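Local coordinates for thioesterase superfamily (Jannaschia sp., PDB 2OAF), which probably hydrolyses thioesters, perhaps acyl-CoA compounds, as a hot-dog-fold member of the thioesterase superfamily, at residues B[32-36]-B[37-41]; B[42-45]-B[46-49]; B[97-101]-B[102-106]; B[109-113]-B[114-118]; B[139-142]-B[143-146]. All coordinates share one frame; numbering follows the deposited sequence.

Overall arrangement
Five local contacts trace how a hot-dog fold varies its chemistry with depth. Interactions 1 and 2 follow one another on helix 39-54. The centre of interaction 2 lies about 4 Å from the centre of the chain, and the contact joins alanine and leucine packing to helical backbone bonds; interaction 1, also buried, opens the helix at a subunit interface where a phosphate is bound. Interactions 3 and 4 close successive hairpins that share strand 103-112, the first a surface turn that grips a second phosphate, the second a mostly buried bulge beneath a phenylalanine. Interaction 5, partly buried on helix 139-145, carries a salt bridge and touches interaction 3 through Arg142 and Gly100.

Interaction 1: B[32-36]-B[37-41]; sequences KIAYT and GHLPR. With PO4 (phosphate ion), chain C.
At the start of the central helix 39-54 of the hot-dog fold, Tyr35 and His38 meet as an edge-to-face aromatic pair, the tyrosine edge turned to the imidazole face with the planes at 79°. The backbone bends underneath them through two i to i+3 bonds, as in a 3-10 turn: His38 N bonds to Tyr35 O at 2.9 Å, and Leu39 N to Thr36 O at 3.0 Å. Set beside its own carbonyl carbon and trans to N (chi1 178°), the Tyr35 ring leans forward along the chain and lays one face over Gly37, whose N comes 3.3 Å from Tyr35 CD2. Leu39 CD2 also touches Ala34 CB at 3.8 Å.

The imidazole edge serves a phosphate, probably acquired from the crystallisation liquor: His38 ND1 gives O2 a short but bent, weak bond of 2.7 Å, while Arg41 NE reaches O4 weakly at 3.3 Å. His38 and Arg41 of the second subunit also bind this ion, which thus bridges two helix starts. Leu39 and Thr36 pack on Phe80 of strand 69-80, Pro40 rests on Met78 of that strand, and Tyr35 meets Leu44 of the second subunit.

Interaction 2: B[42-45]-B[46-49]; sequences FALE and AIDA
Leu44 and Asp48 are joined by a backbone bond within helix 39-54, the long helix around which the sheet of a hot-dog fold wraps. Asp48 N reaches Leu44 O at 2.8 Å with an N-H...O angle of 173°, the straightest of four i to i+4 bonds. In the others Ala46 N reaches Phe42 O, Ile47 N reaches Ala43 O, and Ala49 N reaches Glu45 O at 2.9 Å.

Apolar contact within the segments is looser. Leu44 CD1 and Ile47 CD1 approach only to 4.5 Å, and both side chains pack instead on Phe122 of strand 115-128 and Trp60 of helix 59-65. The Ala46 methyl, CB, lies 3.2 Å from Ala43 O and packs on Cys92 and Thr94 of strand 90-99.

Polar ends occupy a different side of the helix. Glu45 stretches away along an extended chain to a hydrogen bond between Glu45 OE2 and His19 NE2 of strand 17-21, whereas Asp48 OD1 is bonded to Trp60 N. One water spans the gap between the two residues, donating to Glu45 O at 2.7 Å and to Asp48 OD2 at 2.9 Å.

Interaction 3: B[97-101]-B[102-106]; sequences TRLGT and KSITF. With PO4 (phosphate ion), chain H.
Arg98 and Ser103 face each other across the turn of the beta hairpin 90-99/103-112 and hold a phosphate, probably from the crystallisation liquor. The guanidinium binds the ion at its edge: Arg98 NH2 donates to O1 at 3.0 Å and Arg98 NH1 to O2 at 3.3 Å, the latter nearly straight at 175°. O2 is also gripped by Ser103, whose OG donates at 2.8 Å and whose backbone N bonds to it too, while Lys102 N reaches O3. Placing Ser103 OG between its own N and carbonyl carbon (chi1 69°) brings hydroxyl and amide to the same oxygen. Several donors should thus share the phosphate's charge.

One shell out, a water accepts from Arg98 NH1, donates to Ser103 OG and bonds to Thr105 OG1, which is also bonded to Thr123 of strand 115-128. The hairpin frame sets these groups in place: Gly100 N bonds to Ser103 O near the turn, and Thr105 N to Arg98 O at 2.9 Å. Farther along, Thr97 and Arg98 both face Thr105 in a classic beta bulge, with Thr105 O taking Thr97 N and, weakly, Arg98 N. Leu99 and Ile104 point to the other sheet face, toward Ile145 of helix 139-145. There Leu99 CD1 lies 3.8 Å from Ile104 CB, whereas Thr97 CG2 and Thr105 CG2 run side by side at 3.5 Å.

Interaction 4: B[109-113]-B[114-118]; sequences DGVQD and GVTCF
The Phe118 ring lies with one face over Gly110 in the hairpin joining strands 103-112 and 115-128. Gly110 CA stands 3.8 Å from the ring centroid and only 15° off the normal, a CH-pi contact, and Gly110 N lies over the same face toward the CE1 side. Gly110, having no side chain, lets the ring lie directly on the backbone. The torsion of Phe118 explains the overlap: CG sits between the backbone N and the carbonyl carbon (chi1 65°), which swings the ring across to the partner strand. Leu90 of strand 90-99, with Met78 and Phe80 of strand 69-80, also packs against it.

Beneath the ring the strands form a classic beta bulge, with Cys117 and Phe118 both facing Gly110. Gly110 O accepts two amides: Cys117 N at 2.8 Å, nearly end-on to the carbonyl, and Phe118 N at 3.2 Å, in the carbonyl plane on a lone pair. Gly110 N returns a bond to Phe118 O at 2.9 Å. Beyond the bulge Gln112 and Val115 form a hydrogen-bonded pair that closes a type I' turn through Asp113 and Gly114, both at positive phi. Val111 CG1 comes 3.4 Å from Gly114 C, and Cys117 SG lies 3.9 Å from Gln112 CB.

Polar side chains find partners outside the hairpin end: Asp109 forms salt bridges with Arg107 and Arg12, Gln112 NE2 bonds to Thr85 O, and Thr116 OG1 to Arg12. The chemistry implies that the extra residue of the bulge costs no amide its acceptor, since one carbonyl oxygen serves the N-H groups of both Cys117 and Phe118 while the aromatic ring covers the glycine.

Interaction 5: B[139-142]-B[143-146]; sequences DHLR and ALIE
Arg142 and Glu146 are crossed obliquely one turn apart, where helix 139-145 runs into Glu146, and form an i to i+4 salt bridge. Arg142 NH1 donates to Glu146 OE2 at 3.0 Å with an angle of 155°. The two flat groups do not lie in one plane but stand 75° apart: the oxygen is in the guanidinium plane, at its edge, while the nitrogen approaches from above the carboxylate. The aliphatic part of the arginine makes its own contact, since Arg142 CG comes 3.4 Å from Glu146 CD. The arginine chain leaves CA extended and bends at chi3, which aims NH1 forward at the carboxylate reaching back from the next turn. The second terminal nitrogen, NH2, bonds to Gly100 O, so the guanidinium is tied on two sides and its rotation is probably restricted.

The leucines and the isoleucine occupy another side of the helix. Leu141 and Leu144 meet at their branches, CD2 to CD1 at 4.0 Å, whereas Ile145 lays CD1 alongside Leu141 CB at 4.1 Å. Ile145 CG1 also lies 3.1 Å from Leu141 O, a close fit over that carbonyl. Backbone bonds support both groups: Ile145 N reaches Leu141 O at 2.9 Å, and Glu146 N reaches Arg142 O nearly straight, at 172°.

The helix rests on the end of the sheet and on the central helix. Ile145 packs on Pro96 and Leu99 of strand 90-99 and on Trp50 and Trp51 of helix 39-54, Leu141 and Leu144 touch His55 in the loop that follows that helix, and Arg142 lies against Leu99 beside the turn after strand 90-99.

Interaction 1: B[32-36]-B[37-41]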
loop_
_atom_site.group_PDB
_atom_site.type_symbol
_atom_site.label_atom_id
_atom_site.label_comp_id
_atom_site.label_asym_id
_atom_site.label_seq_id
_atom_site.Cartn_x
_atom_site.Cartn_y
_atom_site.Cartn_z
ATOM N N LYS B 32 14.117 7.237 -6.620
ATOM C CA LYS B 32 14.720 5.941 -6.967
ATOM C C LYS B 32 15.157 5.125 -5.758
ATOM O O LYS B 32 16.016 4.242 -5.894
ATOM C CB LYS B 32 15.881 6.062 -7.977
ATOM C CG LYS B 32 15.561 6.835 -9.227
ATOM C CD LYS B 32 16.816 7.046 -10.066
ATOM C CE LYS B 32 16.547 7.754 -11.415
ATOM N NZ LYS B 32 16.379 9.231 -11.280
ATOM N N ILE B 33 14.526 5.385 -4.613
ATOM C CA ILE B 33 14.744 4.620 -3.399
ATOM C C ILE B 33 13.372 4.269 -2.823
ATOM O O ILE B 33 12.373 4.866 -3.211
ATOM C CB ILE B 33 15.608 5.433 -2.400
ATOM C CG1 ILE B 33 14.895 6.715 -2.001
ATOM C CG2 ILE B 33 16.974 5.816 -3.058
ATOM C CD1 ILE B 33 15.561 7.436 -0.848
ATOM N N ALA B 34 13.328 3.334 -1.887
ATOM C CA ALA B 34 12.075 2.887 -1.282
ATOM C C ALA B 34 11.426 4.091 -0.613
ATOM O O ALA B 34 12.101 4.825 0.124
ATOM C CB ALA B 34 12.335 1.726 -0.228
ATOM N N TYR B 35 10.136 4.316 -0.876
ATOM C CA TYR B 35 9.417 5.377 -0.189
ATOM C C TYR B 35 9.353 5.093 1.320
ATOM O O TYR B 35 9.039 3.986 1.774
ATOM C CB TYR B 35 8.007 5.508 -0.721
ATOM C CG TYR B 35 7.130 6.557 -0.056
ATOM C CD1 TYR B 35 7.542 7.872 0.036
ATOM C CD2 TYR B 35 5.843 6.228 0.405
ATOM C CE1 TYR B 35 6.734 8.823 0.585
ATOM C CE2 TYR B 35 5.032 7.176 0.952
ATOM C CZ TYR B 35 5.485 8.479 1.051
ATOM O OH TYR B 35 4.668 9.456 1.565
ATOM N N THR B 36 9.610 6.141 2.097
ATOM C CA THR B 36 9.593 6.070 3.544
ATOM C C THR B 36 8.310 5.454 4.043
ATOM O O THR B 36 8.364 4.656 4.950
ATOM C CB THR B 36 9.810 7.466 4.158
ATOM O OG1 THR B 36 11.054 8.001 3.698
ATOM C CG2 THR B 36 9.832 7.370 5.654
ATOM N N GLY B 37 7.178 5.779 3.439
ATOM C CA GLY B 37 5.886 5.227 3.819
ATOM C C GLY B 37 5.730 3.735 3.749
ATOM O O GLY B 37 4.870 3.209 4.411
ATOM N N HIS B 38 6.570 3.056 2.963
ATOM C CA HIS B 38 6.519 1.595 2.844
ATOM C C HIS B 38 7.413 0.945 3.858
ATOM O O HIS B 38 7.279 -0.241 4.111
ATOM C CB HIS B 38 7.003 1.181 1.442
ATOM C CG HIS B 38 6.142 1.688 0.332
ATOM N ND1 HIS B 38 4.769 1.692 0.411
ATOM C CD2 HIS B 38 6.451 2.190 -0.889
ATOM C CE1 HIS B 38 4.271 2.210 -0.699
ATOM N NE2 HIS B 38 5.271 2.513 -1.504
ATOM N N LEU B 39 8.372 1.675 4.410
ATOM C CA LEU B 39 9.369 1.009 5.267
ATOM C C LEU B 39 8.767 0.376 6.518
ATOM O O LEU B 39 9.154 -0.746 6.896
ATOM C CB LEU B 39 10.569 1.931 5.581
ATOM C CG LEU B 39 11.414 2.401 4.378
ATOM C CD1 LEU B 39 12.569 3.325 4.783
ATOM C CD2 LEU B 39 11.905 1.199 3.551
ATOM N N PRO B 40 7.792 1.054 7.149
ATOM C CA PRO B 40 7.123 0.426 8.316
ATOM C C PRO B 40 6.477 -0.914 7.956
ATOM O O PRO B 40 6.472 -1.840 8.748
ATOM C CB PRO B 40 6.056 1.456 8.681
ATOM C CG PRO B 40 6.654 2.804 8.203
ATOM C CD PRO B 40 7.293 2.420 6.891
ATOM N N ARG B 41 5.894 -0.990 6.778
ATOM C CA ARG B 41 5.303 -2.235 6.307
ATOM C C ARG B 41 6.310 -3.375 6.285
ATOM O O ARG B 41 5.990 -4.509 6.664
ATOM C CB ARG B 41 4.748 -2.077 4.895
ATOM C CG ARG B 41 4.267 -3.415 4.317
ATOM C CD ARG B 41 3.188 -3.324 3.230
ATOM N NE ARG B 41 3.624 -2.561 2.071
ATOM C CZ ARG B 41 4.434 -3.014 1.130
ATOM N NH1 ARG B 41 4.925 -4.243 1.196
ATOM N NH2 ARG B 41 4.767 -2.219 0.121
HETATM P P PO4 C . 1.676 0.915 2.550
HETATM O O1 PO4 C . 0.485 1.579 3.181
HETATM O O2 PO4 C . 2.451 1.914 1.737
HETATM O O3 PO4 C . 2.584 0.419 3.650
HETATM O O4 PO4 C . 1.211 -0.271 1.727
#

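Interaction 2: B[42-45]-B[46-49]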
loop_
_atom_site.group_PDB
_atom_site.type_symbol
_atom_site.label_atom_id
_atom_site.label_comp_id
_atom_site.label_asym_id
_atom_site.label_seq_id
_atom_site.Cartn_x
_atom_site.Cartn_y
_atom_site.Cartn_z
ATOM N N PHE B 42 7.513 -3.090 5.781
ATOM C CA PHE B 42 8.570 -4.104 5.739
ATOM C C PHE B 42 8.946 -4.532 7.150
ATOM O O PHE B 42 9.135 -5.715 7.415
ATOM C CB PHE B 42 9.852 -3.596 5.070
ATOM C CG PHE B 42 9.691 -3.139 3.643
ATOM C CD1 PHE B 42 8.744 -3.702 2.795
ATOM C CD2 PHE B 42 10.555 -2.192 3.132
ATOM C CE1 PHE B 42 8.639 -3.289 1.480
ATOM C CE2 PHE B 42 10.460 -1.788 1.814
ATOM C CZ PHE B 42 9.492 -2.336 0.991
ATOM N N ALA B 43 9.083 -3.577 8.059
ATOM C CA ALA B 43 9.453 -3.916 9.443
ATOM C C ALA B 43 8.381 -4.776 10.137
ATOM O O ALA B 43 8.690 -5.731 10.860
ATOM C CB ALA B 43 9.765 -2.652 10.255
ATOM N N LEU B 44 7.127 -4.450 9.882
ATOM C CA LEU B 44 6.010 -5.199 10.441
ATOM C C LEU B 44 5.940 -6.616 9.883
ATOM O O LEU B 44 5.663 -7.577 10.613
ATOM C CB LEU B 44 4.705 -4.433 10.245
ATOM C CG LEU B 44 4.256 -3.491 11.383
ATOM C CD1 LEU B 44 5.399 -2.655 11.898
ATOM C CD2 LEU B 44 3.084 -2.583 10.922
ATOM N N GLU B 45 6.203 -6.754 8.594
ATOM C CA GLU B 45 6.293 -8.064 7.954
ATOM C C GLU B 45 7.353 -8.961 8.637
ATOM O O GLU B 45 7.159 -10.162 8.817
ATOM C CB GLU B 45 6.572 -7.865 6.475
ATOM C CG GLU B 45 6.708 -9.142 5.636
ATOM C CD GLU B 45 7.301 -8.870 4.237
ATOM O OE1 GLU B 45 6.945 -7.792 3.649
ATOM O OE2 GLU B 45 8.115 -9.723 3.772
ATOM N N ALA B 46 8.460 -8.343 9.036
ATOM C CA ALA B 46 9.533 -8.993 9.756
ATOM C C ALA B 46 9.061 -9.510 11.108
ATOM O O ALA B 46 9.422 -10.629 11.541
ATOM C CB ALA B 46 10.680 -8.012 9.943
ATOM N N ILE B 47 8.302 -8.682 11.816
ATOM C CA ILE B 47 7.776 -9.065 13.121
ATOM C C ILE B 47 6.751 -10.195 12.951
ATOM O O ILE B 47 6.747 -11.160 13.703
ATOM C CB ILE B 47 7.127 -7.840 13.848
ATOM C CG1 ILE B 47 8.189 -6.754 14.177
ATOM C CG2 ILE B 47 6.339 -8.301 15.098
ATOM C CD1 ILE B 47 7.611 -5.396 14.696
ATOM N N ASP B 48 5.880 -10.069 11.968
ATOM C CA ASP B 48 4.947 -11.141 11.624
ATOM C C ASP B 48 5.699 -12.455 11.354
ATOM O O ASP B 48 5.260 -13.522 11.801
ATOM C CB ASP B 48 4.098 -10.745 10.410
ATOM C CG ASP B 48 3.178 -11.853 9.965
ATOM O OD1 ASP B 48 2.079 -11.987 10.523
ATOM O OD2 ASP B 48 3.572 -12.611 9.075
ATOM N N ALA B 49 6.829 -12.378 10.639
ATOM C CA ALA B 49 7.659 -13.557 10.357
ATOM C C ALA B 49 8.318 -14.123 11.625
ATOM O O ALA B 49 8.572 -15.323 11.723
ATOM C CB ALA B 49 8.745 -13.250 9.251
HETATM O O HOH W 1 5.819 -11.993 7.415
#

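Interaction 3: B[97-101]-B[102-106]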
loop_
_atom_site.group_PDB
_atom_site.type_symbol
_atom_site.label_atom_id
_atom_site.label_comp_id
_atom_site.label_asym_id
_atom_site.label_seq_id
_atom_site.Cartn_x
_atom_site.Cartn_y
_atom_site.Cartn_z
ATOM N N THR B 97 13.154 -6.964 22.378
ATOM C CA THR B 97 14.089 -6.275 23.226
ATOM C C THR B 97 13.584 -6.223 24.673
ATOM O O THR B 97 14.371 -6.088 25.613
ATOM C CB THR B 97 14.437 -4.868 22.637
ATOM O OG1 THR B 97 15.620 -4.358 23.266
ATOM C CG2 THR B 97 13.279 -3.856 22.758
ATOM N N ARG B 98 12.273 -6.385 24.849
ATOM C CA ARG B 98 11.651 -6.223 26.131
ATOM C C ARG B 98 10.258 -6.839 26.167
ATOM O O ARG B 98 9.519 -6.735 25.200
ATOM C CB ARG B 98 11.569 -4.711 26.384
ATOM C CG ARG B 98 10.553 -4.325 27.389
ATOM C CD ARG B 98 10.611 -2.860 27.774
ATOM N NE ARG B 98 10.181 -2.775 29.165
ATOM C CZ ARG B 98 8.927 -2.988 29.571
ATOM N NH1 ARG B 98 7.945 -3.247 28.688
ATOM N NH2 ARG B 98 8.648 -2.913 30.861
ATOM N N LEU B 99 9.896 -7.451 27.293
ATOM C CA LEU B 99 8.531 -7.912 27.524
ATOM C C LEU B 99 8.162 -7.543 28.947
ATOM O O LEU B 99 8.779 -8.015 29.868
ATOM C CB LEU B 99 8.450 -9.424 27.330
ATOM C CG LEU B 99 7.097 -10.106 27.600
ATOM C CD1 LEU B 99 5.962 -9.626 26.672
ATOM C CD2 LEU B 99 7.303 -11.623 27.510
ATOM N N GLY B 100 7.192 -6.658 29.129
ATOM C CA GLY B 100 6.712 -6.350 30.451
ATOM C C GLY B 100 5.507 -7.206 30.743
ATOM O O GLY B 100 5.312 -8.248 30.136
ATOM N N THR B 101 4.697 -6.752 31.681
ATOM C CA THR B 101 3.478 -7.450 32.047
ATOM C C THR B 101 2.441 -7.256 30.961
ATOM O O THR B 101 1.690 -8.172 30.651
ATOM C CB THR B 101 2.914 -6.893 33.357
ATOM O OG1 THR B 101 3.920 -6.961 34.374
ATOM C CG2 THR B 101 1.684 -7.668 33.799
ATOM N N LYS B 102 2.396 -6.050 30.400
ATOM C CA LYS B 102 1.366 -5.706 29.413
ATOM C C LYS B 102 1.852 -5.556 27.960
ATOM O O LYS B 102 1.068 -5.781 27.054
ATOM C CB LYS B 102 0.603 -4.467 29.892
ATOM C CG LYS B 102 -0.307 -4.811 31.108
ATOM C CD LYS B 102 -1.006 -3.592 31.741
ATOM C CE LYS B 102 0.002 -2.598 32.354
ATOM N NZ LYS B 102 -0.624 -1.747 33.416
ATOM N N SER B 103 3.114 -5.191 27.728
ATOM C CA SER B 103 3.565 -4.904 26.371
ATOM C C SER B 103 4.852 -5.629 26.013
ATOM O O SER B 103 5.602 -6.009 26.882
ATOM C CB SER B 103 3.822 -3.402 26.212
ATOM O OG SER B 103 4.963 -3.047 26.977
ATOM N N ILE B 104 5.083 -5.753 24.696
ATOM C CA ILE B 104 6.311 -6.294 24.141
ATOM C C ILE B 104 6.894 -5.269 23.174
ATOM O O ILE B 104 6.145 -4.591 22.492
ATOM C CB ILE B 104 6.020 -7.627 23.411
ATOM C CG1 ILE B 104 7.332 -8.325 22.989
ATOM C CG2 ILE B 104 5.060 -7.410 22.186
ATOM C CD1 ILE B 104 7.106 -9.685 22.371
ATOM N N THR B 105 8.215 -5.138 23.128
ATOM C CA THR B 105 8.852 -4.275 22.147
ATOM C C THR B 105 9.797 -5.105 21.311
ATOM O O THR B 105 10.663 -5.822 21.836
ATOM C CB THR B 105 9.617 -3.125 22.783
ATOM O OG1 THR B 105 8.723 -2.346 23.581
ATOM C CG2 THR B 105 10.298 -2.241 21.716
ATOM N N PHE B 106 9.598 -4.996 20.000
ATOM C CA PHE B 106 10.444 -5.615 19.004
ATOM C C PHE B 106 11.332 -4.562 18.411
ATOM O O PHE B 106 10.851 -3.465 18.077
ATOM C CB PHE B 106 9.601 -6.209 17.875
ATOM C CG PHE B 106 8.896 -7.482 18.254
ATOM C CD1 PHE B 106 9.527 -8.698 18.130
ATOM C CD2 PHE B 106 7.606 -7.460 18.730
ATOM C CE1 PHE B 106 8.879 -9.875 18.471
ATOM C CE2 PHE B 106 6.958 -8.636 19.055
ATOM C CZ PHE B 106 7.607 -9.843 18.919
HETATM P P PO4 H . 4.474 -2.839 30.611
HETATM O O1 PO4 H . 5.687 -2.514 31.471
HETATM O O2 PO4 H . 4.855 -3.894 29.606
HETATM O O3 PO4 H . 3.383 -3.340 31.548
HETATM O O4 PO4 H . 4.026 -1.611 29.835
HETATM O O HOH W 2 7.513 -2.974 26.098
#

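Interaction 4: B[109-113]-B[114-118]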
loop_
_atom_site.group_PDB
_atom_site.type_symbol
_atom_site.label_atom_id
_atom_site.label_comp_id
_atom_site.label_asym_id
_atom_site.label_seq_id
_atom_site.Cartn_x
_atom_site.Cartn_y
_atom_site.Cartn_z
ATOM N N ASP B 109 16.213 -4.137 12.581
ATOM C CA ASP B 109 17.224 -3.402 11.830
ATOM C C ASP B 109 17.070 -3.904 10.400
ATOM O O ASP B 109 17.141 -5.130 10.125
ATOM C CB ASP B 109 18.669 -3.682 12.258
ATOM C CG ASP B 109 19.050 -3.066 13.602
ATOM O OD1 ASP B 109 18.253 -2.297 14.182
ATOM O OD2 ASP B 109 20.180 -3.365 14.074
ATOM N N GLY B 110 16.907 -2.964 9.488
ATOM C CA GLY B 110 16.812 -3.286 8.058
ATOM C C GLY B 110 18.183 -3.045 7.470
ATOM O O GLY B 110 18.682 -1.917 7.536
ATOM N N VAL B 111 18.798 -4.111 6.941
ATOM C CA VAL B 111 20.201 -4.102 6.511
ATOM C C VAL B 111 20.317 -4.565 5.081
ATOM O O VAL B 111 19.703 -5.571 4.713
ATOM C CB VAL B 111 21.033 -5.048 7.416
ATOM C CG1 VAL B 111 22.497 -4.984 7.017
ATOM C CG2 VAL B 111 20.827 -4.655 8.902
ATOM N N GLN B 112 21.032 -3.800 4.252
ATOM C CA GLN B 112 21.223 -4.141 2.845
ATOM C C GLN B 112 22.694 -4.159 2.499
ATOM O O GLN B 112 23.367 -3.136 2.628
ATOM C CB GLN B 112 20.512 -3.143 1.922
ATOM C CG GLN B 112 19.037 -3.373 1.793
ATOM C CD GLN B 112 18.448 -2.754 0.545
ATOM O OE1 GLN B 112 18.731 -1.607 0.211
ATOM N NE2 GLN B 112 17.564 -3.500 -0.113
ATOM N N ASP B 113 23.188 -5.318 2.065
ATOM C CA ASP B 113 24.597 -5.480 1.811
ATOM C C ASP B 113 25.432 -5.047 3.012
ATOM O O ASP B 113 26.501 -4.421 2.885
ATOM C CB ASP B 113 24.975 -4.739 0.549
ATOM C CG ASP B 113 25.705 -5.620 -0.420
ATOM O OD1 ASP B 113 25.442 -6.830 -0.394
ATOM O OD2 ASP B 113 26.485 -5.090 -1.219
ATOM N N GLY B 114 24.950 -5.427 4.192
ATOM C CA GLY B 114 25.613 -5.097 5.462
ATOM C C GLY B 114 25.508 -3.691 5.990
ATOM O O GLY B 114 25.974 -3.415 7.096
ATOM N N VAL B 115 24.915 -2.790 5.207
ATOM C CA VAL B 115 24.664 -1.426 5.637
ATOM C C VAL B 115 23.330 -1.357 6.367
ATOM O O VAL B 115 22.301 -1.793 5.834
ATOM C CB VAL B 115 24.565 -0.456 4.415
ATOM C CG1 VAL B 115 24.343 1.009 4.873
ATOM C CG2 VAL B 115 25.818 -0.570 3.524
ATOM N N THR B 116 23.324 -0.776 7.565
ATOM C CA THR B 116 22.087 -0.612 8.313
ATOM C C THR B 116 21.335 0.588 7.767
ATOM O O THR B 116 21.741 1.729 7.929
ATOM C CB THR B 116 22.364 -0.435 9.798
ATOM O OG1 THR B 116 23.035 -1.599 10.258
ATOM C CG2 THR B 116 21.050 -0.236 10.597
ATOM N N CYS B 117 20.268 0.293 7.043
ATOM C CA CYS B 117 19.471 1.318 6.394
ATOM C C CYS B 117 18.491 1.954 7.363
ATOM O O CYS B 117 18.225 3.162 7.279
ATOM C CB CYS B 117 18.723 0.730 5.214
ATOM S SG CYS B 117 19.894 0.075 3.997
ATOM N N PHE B 118 17.881 1.141 8.222
ATOM C CA PHE B 118 16.993 1.694 9.252
ATOM C C PHE B 118 17.009 0.859 10.525
ATOM O O PHE B 118 17.345 -0.314 10.514
ATOM C CB PHE B 118 15.552 1.886 8.757
ATOM C CG PHE B 118 14.822 0.604 8.412
ATOM C CD1 PHE B 118 14.322 -0.226 9.396
ATOM C CD2 PHE B 118 14.622 0.249 7.098
ATOM C CE1 PHE B 118 13.662 -1.409 9.081
ATOM C CE2 PHE B 118 13.909 -0.898 6.766
ATOM C CZ PHE B 118 13.437 -1.740 7.776
#

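Interaction 5: B[139-142]-B[143-146]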
loop_
_atom_site.group_PDB
_atom_site.type_symbol
_atom_site.label_atom_id
_atom_site.label_comp_id
_atom_site.label_asym_id
_atom_site.label_seq_id
_atom_site.Cartn_x
_atom_site.Cartn_y
_atom_site.Cartn_z
ATOM N N ASP B 139 1.087 -16.308 29.744
ATOM C CA ASP B 139 2.233 -17.069 30.190
ATOM C C ASP B 139 2.817 -17.929 29.089
ATOM O O ASP B 139 4.033 -18.063 29.015
ATOM C CB ASP B 139 1.882 -17.994 31.388
ATOM C CG ASP B 139 1.531 -17.226 32.665
ATOM O OD1 ASP B 139 1.838 -16.015 32.773
ATOM O OD2 ASP B 139 0.938 -17.857 33.573
ATOM N N HIS B 140 1.984 -18.556 28.266
ATOM C CA HIS B 140 2.535 -19.450 27.221
ATOM C C HIS B 140 3.319 -18.663 26.179
ATOM O O HIS B 140 4.320 -19.148 25.683
ATOM C CB HIS B 140 1.485 -20.349 26.532
ATOM C CG HIS B 140 0.491 -19.608 25.682
ATOM N ND1 HIS B 140 -0.568 -18.901 26.216
ATOM C CD2 HIS B 140 0.371 -19.500 24.335
ATOM C CE1 HIS B 140 -1.281 -18.373 25.235
ATOM N NE2 HIS B 140 -0.738 -18.727 24.085
ATOM N N LEU B 141 2.883 -17.451 25.860
ATOM C CA LEU B 141 3.656 -16.615 24.955
ATOM C C LEU B 141 4.941 -16.117 25.632
ATOM O O LEU B 141 6.007 -16.119 25.028
ATOM C CB LEU B 141 2.788 -15.467 24.393
ATOM C CG LEU B 141 1.640 -15.987 23.507
ATOM C CD1 LEU B 141 0.892 -14.843 22.883
ATOM C CD2 LEU B 141 2.094 -17.006 22.391
ATOM N N ARG B 142 4.855 -15.734 26.899
ATOM C CA ARG B 142 6.031 -15.330 27.627
ATOM C C ARG B 142 7.120 -16.395 27.536
ATOM O O ARG B 142 8.298 -16.087 27.397
ATOM C CB ARG B 142 5.649 -15.099 29.079
ATOM C CG ARG B 142 6.820 -14.682 29.947
ATOM C CD ARG B 142 6.344 -14.311 31.307
ATOM N NE ARG B 142 5.508 -13.115 31.311
ATOM C CZ ARG B 142 5.980 -11.873 31.356
ATOM N NH1 ARG B 142 7.290 -11.625 31.355
ATOM N NH2 ARG B 142 5.124 -10.863 31.377
ATOM N N ALA B 143 6.722 -17.654 27.669
ATOM C CA ALA B 143 7.672 -18.772 27.644
ATOM C C ALA B 143 8.377 -18.888 26.294
ATOM O O ALA B 143 9.558 -19.230 26.242
ATOM C CB ALA B 143 6.971 -20.078 27.996
ATOM N N LEU B 144 7.669 -18.564 25.209
ATOM C CA LEU B 144 8.256 -18.561 23.865
ATOM C C LEU B 144 9.146 -17.358 23.608
ATOM O O LEU B 144 10.118 -17.463 22.847
ATOM C CB LEU B 144 7.172 -18.498 22.773
ATOM C CG LEU B 144 6.200 -19.660 22.679
ATOM C CD1 LEU B 144 5.237 -19.362 21.523
ATOM C CD2 LEU B 144 6.929 -21.013 22.510
ATOM N N ILE B 145 8.776 -16.208 24.184
ATOM C CA ILE B 145 9.427 -14.930 23.875
ATOM C C ILE B 145 10.748 -14.736 24.654
ATOM O O ILE B 145 11.790 -14.420 24.085
ATOM C CB ILE B 145 8.493 -13.753 24.219
ATOM C CG1 ILE B 145 7.230 -13.798 23.336
ATOM C CG2 ILE B 145 9.264 -12.433 24.061
ATOM C CD1 ILE B 145 6.023 -13.068 23.907
ATOM N N GLU B 146 10.689 -14.947 25.968
ATOM C CA GLU B 146 11.821 -14.647 26.876
ATOM C C GLU B 146 13.196 -15.201 26.501
ATOM O O GLU B 146 14.206 -14.492 26.666
ATOM C CB GLU B 146 11.467 -15.037 28.325
ATOM C CG GLU B 146 10.485 -14.040 28.907
ATOM C CD GLU B 146 10.132 -14.254 30.363
ATOM O OE1 GLU B 146 10.168 -15.408 30.860
ATOM O OE2 GLU B 146 9.783 -13.233 30.992
#